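Local coordinates for hypothetical protein, IPT/TIG domain protein (Bacteroides ovatus, PDB 4HW6), which is of unknown function but, as a two-domain protein joining an IPT/TIG domain to a six-bladed beta-propeller, probably helps bind carbohydrate nutrients, at residues L118-N121 with N122-W125; P237-G240 with K241-T245. All coordinates share one frame; numbering follows the deposited sequence.

Interaction 1: residues L118-N121 with N122-W125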
loop_
_atom_site.group_PDB
_atom_site.type_symbol
_atom_site.label_atom_id
_atom_site.label_comp_id
_atom_site.label_asym_id
_atom_site.label_seq_id
_atom_site.Cartn_x
_atom_site.Cartn_y
_atom_site.Cartn_z
ATOM N N LEU A 118 18.652 -3.757 10.554
ATOM C CA LEU A 118 19.703 -2.905 11.087
ATOM C C LEU A 118 20.439 -3.647 12.206
ATOM O O LEU A 118 20.008 -4.712 12.666
ATOM C CB LEU A 118 19.097 -1.628 11.659
ATOM C CG LEU A 118 18.458 -0.601 10.720
ATOM C CD1 LEU A 118 17.258 -1.163 9.976
ATOM C CD2 LEU A 118 18.099 0.639 11.532
ATOM N N TYR A 119 21.560 -3.102 12.638
ATOM C CA TYR A 119 22.280 -3.702 13.752
ATOM C C TYR A 119 22.731 -2.643 14.742
ATOM O O TYR A 119 22.526 -1.450 14.525
ATOM C CB TYR A 119 23.443 -4.612 13.281
ATOM C CG TYR A 119 24.471 -3.976 12.372
ATOM C CD1 TYR A 119 24.221 -3.842 11.011
ATOM C CD2 TYR A 119 25.718 -3.554 12.856
ATOM C CE1 TYR A 119 25.151 -3.280 10.161
ATOM C CE2 TYR A 119 26.665 -2.996 11.999
ATOM C CZ TYR A 119 26.365 -2.858 10.656
ATOM O OH TYR A 119 27.267 -2.310 9.781
ATOM N N GLU A 120 23.283 -3.115 15.859
ATOM C CA GLU A 120 23.703 -2.270 16.964
ATOM C C GLU A 120 22.543 -1.444 17.503
ATOM O O GLU A 120 22.561 -0.230 17.457
ATOM C CB GLU A 120 24.890 -1.409 16.546
ATOM C CG GLU A 120 25.922 -1.210 17.644
ATOM C CD GLU A 120 27.306 -0.925 17.086
ATOM O OE1 GLU A 120 27.856 -1.800 16.382
ATOM O OE2 GLU A 120 27.840 0.173 17.351
ATOM N N ASN A 121 21.536 -2.154 18.008
ATOM C CA ASN A 121 20.259 -1.577 18.446
ATOM C C ASN A 121 19.758 -0.445 17.536
ATOM O O ASN A 121 19.502 0.692 17.967
ATOM C CB ASN A 121 20.308 -1.170 19.933
ATOM C CG ASN A 121 18.926 -0.866 20.491
ATOM O OD1 ASN A 121 17.930 -1.545 20.166
ATOM N ND2 ASN A 121 18.845 0.179 21.294
ATOM N N ASN A 122 19.608 -0.799 16.260
ATOM C CA ASN A 122 18.995 0.073 15.257
ATOM C C ASN A 122 19.773 1.358 14.936
ATOM O O ASN A 122 19.174 2.341 14.497
ATOM C CB ASN A 122 17.539 0.412 15.639
ATOM C CG ASN A 122 16.675 -0.820 15.774
ATOM O OD1 ASN A 122 16.587 -1.613 14.848
ATOM N ND2 ASN A 122 16.049 -1.001 16.943
ATOM N N THR A 123 21.092 1.331 15.081
ATOM C CA THR A 123 21.900 2.504 14.784
ATOM C C THR A 123 22.713 2.372 13.491
ATOM O O THR A 123 23.149 3.380 12.935
ATOM C CB THR A 123 22.818 2.873 15.955
ATOM O OG1 THR A 123 23.784 1.842 16.173
ATOM C CG2 THR A 123 21.987 3.096 17.236
ATOM N N LYS A 124 22.888 1.146 13.006
ATOM C CA LYS A 124 23.755 0.894 11.858
ATOM C C LYS A 124 23.082 -0.029 10.851
ATOM O O LYS A 124 22.215 -0.813 11.210
ATOM C CB LYS A 124 25.084 0.298 12.313
ATOM C CG LYS A 124 25.960 1.294 13.069
ATOM C CD LYS A 124 27.354 0.746 13.312
ATOM C CE LYS A 124 28.122 1.568 14.344
ATOM N NZ LYS A 124 29.398 0.892 14.706
ATOM N N TRP A 125 23.459 0.107 9.588
ATOM C CA TRP A 125 23.013 -0.820 8.538
ATOM C C TRP A 125 23.983 -0.788 7.377
ATOM O O TRP A 125 24.780 0.145 7.234
ATOM C CB TRP A 125 21.616 -0.467 8.031
ATOM C CG TRP A 125 21.499 0.915 7.407
ATOM C CD1 TRP A 125 21.536 1.225 6.075
ATOM C CD2 TRP A 125 21.312 2.143 8.100
ATOM N NE1 TRP A 125 21.392 2.579 5.903
ATOM C CE2 TRP A 125 21.271 3.168 7.133
ATOM C CE3 TRP A 125 21.199 2.484 9.453
ATOM C CZ2 TRP A 125 21.098 4.510 7.474
ATOM C CZ3 TRP A 125 21.029 3.813 9.793
ATOM C CH2 TRP A 125 20.966 4.809 8.808
HETATM O O HOH W 1 19.452 -3.770 15.839
HETATM O O HOH W 2 17.349 -4.307 14.611
#

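Interaction 2: residues P237-G240 with K241-T245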
loop_
_atom_site.group_PDB
_atom_site.type_symbol
_atom_site.label_atom_id
_atom_site.label_comp_id
_atom_site.label_asym_id
_atom_site.label_seq_id
_atom_site.Cartn_x
_atom_site.Cartn_y
_atom_site.Cartn_z
ATOM N N PRO A 237 -3.809 9.473 -16.916
ATOM C CA PRO A 237 -4.168 8.119 -17.359
ATOM C C PRO A 237 -4.851 7.964 -18.716
ATOM O O PRO A 237 -4.919 6.832 -19.213
ATOM C CB PRO A 237 -5.128 7.628 -16.259
ATOM C CG PRO A 237 -5.649 8.862 -15.616
ATOM C CD PRO A 237 -4.535 9.863 -15.687
ATOM N N GLN A 238 -5.375 9.041 -19.305
ATOM C CA GLN A 238 -5.891 8.990 -20.667
ATOM C C GLN A 238 -5.084 9.774 -21.690
ATOM O O GLN A 238 -4.989 9.336 -22.822
ATOM C CB GLN A 238 -7.358 9.449 -20.750
ATOM C CG GLN A 238 -8.323 8.499 -20.060
ATOM C CD GLN A 238 -8.460 8.806 -18.589
ATOM O OE1 GLN A 238 -8.557 9.976 -18.217
ATOM N NE2 GLN A 238 -8.437 7.776 -17.746
ATOM N N ASN A 239 -4.535 10.933 -21.316
ATOM C CA ASN A 239 -3.802 11.771 -22.294
ATOM C C ASN A 239 -2.298 11.480 -22.292
ATOM O O ASN A 239 -1.597 11.818 -23.245
ATOM C CB ASN A 239 -4.143 13.277 -22.186
ATOM C CG ASN A 239 -3.477 13.998 -21.017
ATOM O OD1 ASN A 239 -2.375 13.659 -20.539
ATOM N ND2 ASN A 239 -4.163 15.036 -20.541
ATOM N N GLY A 240 -1.834 10.809 -21.234
ATOM C CA GLY A 240 -0.458 10.310 -21.156
ATOM C C GLY A 240 0.614 11.347 -20.892
ATOM O O GLY A 240 1.801 11.010 -20.802
ATOM N N LYS A 241 0.223 12.604 -20.738
ATOM C CA LYS A 241 1.191 13.661 -20.513
ATOM C C LYS A 241 1.785 13.548 -19.138
ATOM O O LYS A 241 1.132 13.087 -18.197
ATOM C CB LYS A 241 0.549 15.052 -20.710
ATOM C CG LYS A 241 0.211 15.312 -22.167
ATOM C CD LYS A 241 -0.811 16.422 -22.414
ATOM C CE LYS A 241 -0.578 17.672 -21.617
ATOM N NZ LYS A 241 -1.397 18.819 -22.163
ATOM N N ILE A 242 3.038 13.988 -19.034
ATOM C CA ILE A 242 3.748 14.043 -17.772
ATOM C C ILE A 242 3.640 15.431 -17.180
ATOM O O ILE A 242 4.150 16.399 -17.733
ATOM C CB ILE A 242 5.240 13.654 -17.916
ATOM C CG1 ILE A 242 5.374 12.251 -18.503
ATOM C CG2 ILE A 242 5.945 13.724 -16.569
ATOM C CD1 ILE A 242 6.782 11.960 -19.029
ATOM N N TYR A 243 2.923 15.538 -16.076
ATOM C CA TYR A 243 2.720 16.808 -15.394
ATOM C C TYR A 243 3.741 16.976 -14.291
ATOM O O TYR A 243 3.976 16.058 -13.504
ATOM C CB TYR A 243 1.282 16.929 -14.846
ATOM C CG TYR A 243 0.209 17.013 -15.940
ATOM C CD1 TYR A 243 -0.186 15.874 -16.665
ATOM C CD2 TYR A 243 -0.428 18.224 -16.236
ATOM C CE1 TYR A 243 -1.169 15.943 -17.650
ATOM C CE2 TYR A 243 -1.409 18.306 -17.237
ATOM C CZ TYR A 243 -1.783 17.151 -17.925
ATOM O OH TYR A 243 -2.746 17.220 -18.916
ATOM N N TYR A 244 4.362 18.161 -14.232
ATOM C CA TYR A 244 5.417 18.406 -13.267
ATOM C C TYR A 244 5.443 19.831 -12.741
ATOM O O TYR A 244 4.766 20.710 -13.272
ATOM C CB TYR A 244 6.778 18.021 -13.838
ATOM C CG TYR A 244 7.272 18.828 -15.032
ATOM C CD1 TYR A 244 6.826 18.564 -16.333
ATOM C CD2 TYR A 244 8.210 19.842 -14.869
ATOM C CE1 TYR A 244 7.316 19.279 -17.416
ATOM C CE2 TYR A 244 8.694 20.566 -15.950
ATOM C CZ TYR A 244 8.265 20.271 -17.222
ATOM O OH TYR A 244 8.733 20.999 -18.304
ATOM N N THR A 245 6.209 20.025 -11.659
ATOM C CA THR A 245 6.511 21.339 -11.142
ATOM C C THR A 245 8.024 21.543 -11.100
ATOM O O THR A 245 8.793 20.570 -11.084
ATOM C CB THR A 245 5.945 21.581 -9.708
ATOM O OG1 THR A 245 6.628 20.749 -8.759
ATOM C CG2 THR A 245 4.450 21.307 -9.630
#

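Interaction 1: residues L118-N121 with N122-W125
With CG set between its backbone N and carbonyl carbon (chi1 56°), Tyr119 turns its ring back over Lys124, whose own CG lies beside the backbone N (chi1 -70°) and sends an extended chain out past the ring. Lys124 CB sits over one ring face, 3.8 Å from the centroid of the Tyr119 ring, a CH-pi contact displaced toward the rim. Farther along, Lys124 runs side by side with Glu120 and closes a salt bridge, NZ to Glu120 OE2 at 3.2 Å, on the syn side of the carboxylate but well out of its plane. The phenol OH of Tyr119 is bonded to Asp126.

The backbone supplies the frame. Tyr119 N gives a nearly straight bond to Lys124 O (2.8 Å), while Tyr119 O accepts from Lys124 N and Thr123 N, which reach it from opposite faces of its plane. Thr123 also grips the turn through its side chain: OG1 donates to Glu120 O at 2.7 Å, in the carbonyl plane and on a lone pair. On another flank Leu118 CG meets Trp125 CB at 4.1 Å, and a water links Leu118 O, weakly, to Asn122 OD1, which also bonds Arg425. The type I' turn from Glu120 to Thr123, closed by one antiparallel hydrogen-bonded pair, Tyr119 with Lys124, and by a classic beta bulge at Thr123 and Lys124, forms a tight hairpin turn in the loop after strand 109-115.

Interaction 2: residues P237-G240 with K241-T245
Asn239 uses both ends of its amide to tie the bend to Lys241 and to Tyr243 within strand 242-244. OD1 accepts from Lys241 N at 2.8 Å, nearly straight at 163° and in the carbonyl plane, an Asx turn leading into the strand, while ND2 donates to Tyr243 OH at 3.1 Å. The phenol ring and the amide are only 28° apart in plane, and OD1 lies at the ring's edge. This is the tight part: a chi1 of 77° brings Asn239 OD1 to the N-H two residues on, and Lys241 CB comes within 3.2 Å of that oxygen. With an alanine here the amide is gone, and the N-H of Lys241 and the hydroxyl of Tyr243 would probably lose their mates, leaving the turn freer to shift.

The far end of Lys241 makes the looser side. Beyond the backbone bond, its side chain touches the amide through methylenes, then bends at chi3 and carries NZ away to a salt bridge with Glu266. Gly240, with positive phi, completes the turn.

Around the contact, Tyr302 OH takes a second bond from Asn239 ND2, and Trp280 of strand 276-280 meets the Tyr243 ring edge-to-face. Strand 242-244 itself lies between strands 234-235 and 251-255, antiparallel to both.

In the fold
Both contacts are local, each within one continuous stretch of chain, yet they suit different places in the fold. Interaction 1 stands at the surface, in the loop between strands 109-115 and 130-131, and combines backbone bonds with an exposed salt bridge, a CH-pi contact and waters. Interaction 2 is largely buried, in the turn that leads into strand 242-244 of a propeller sheet, where one amide serves a backbone N-H and a phenol and the lysine finds its carboxylate partner beyond the segments. The two share no strand: their centres lie 41 Å apart, with nearest atoms about 27 Å apart. In each, a turn is secured by a polar side chain, a threonine hydroxyl in one and an asparagine amide in the other.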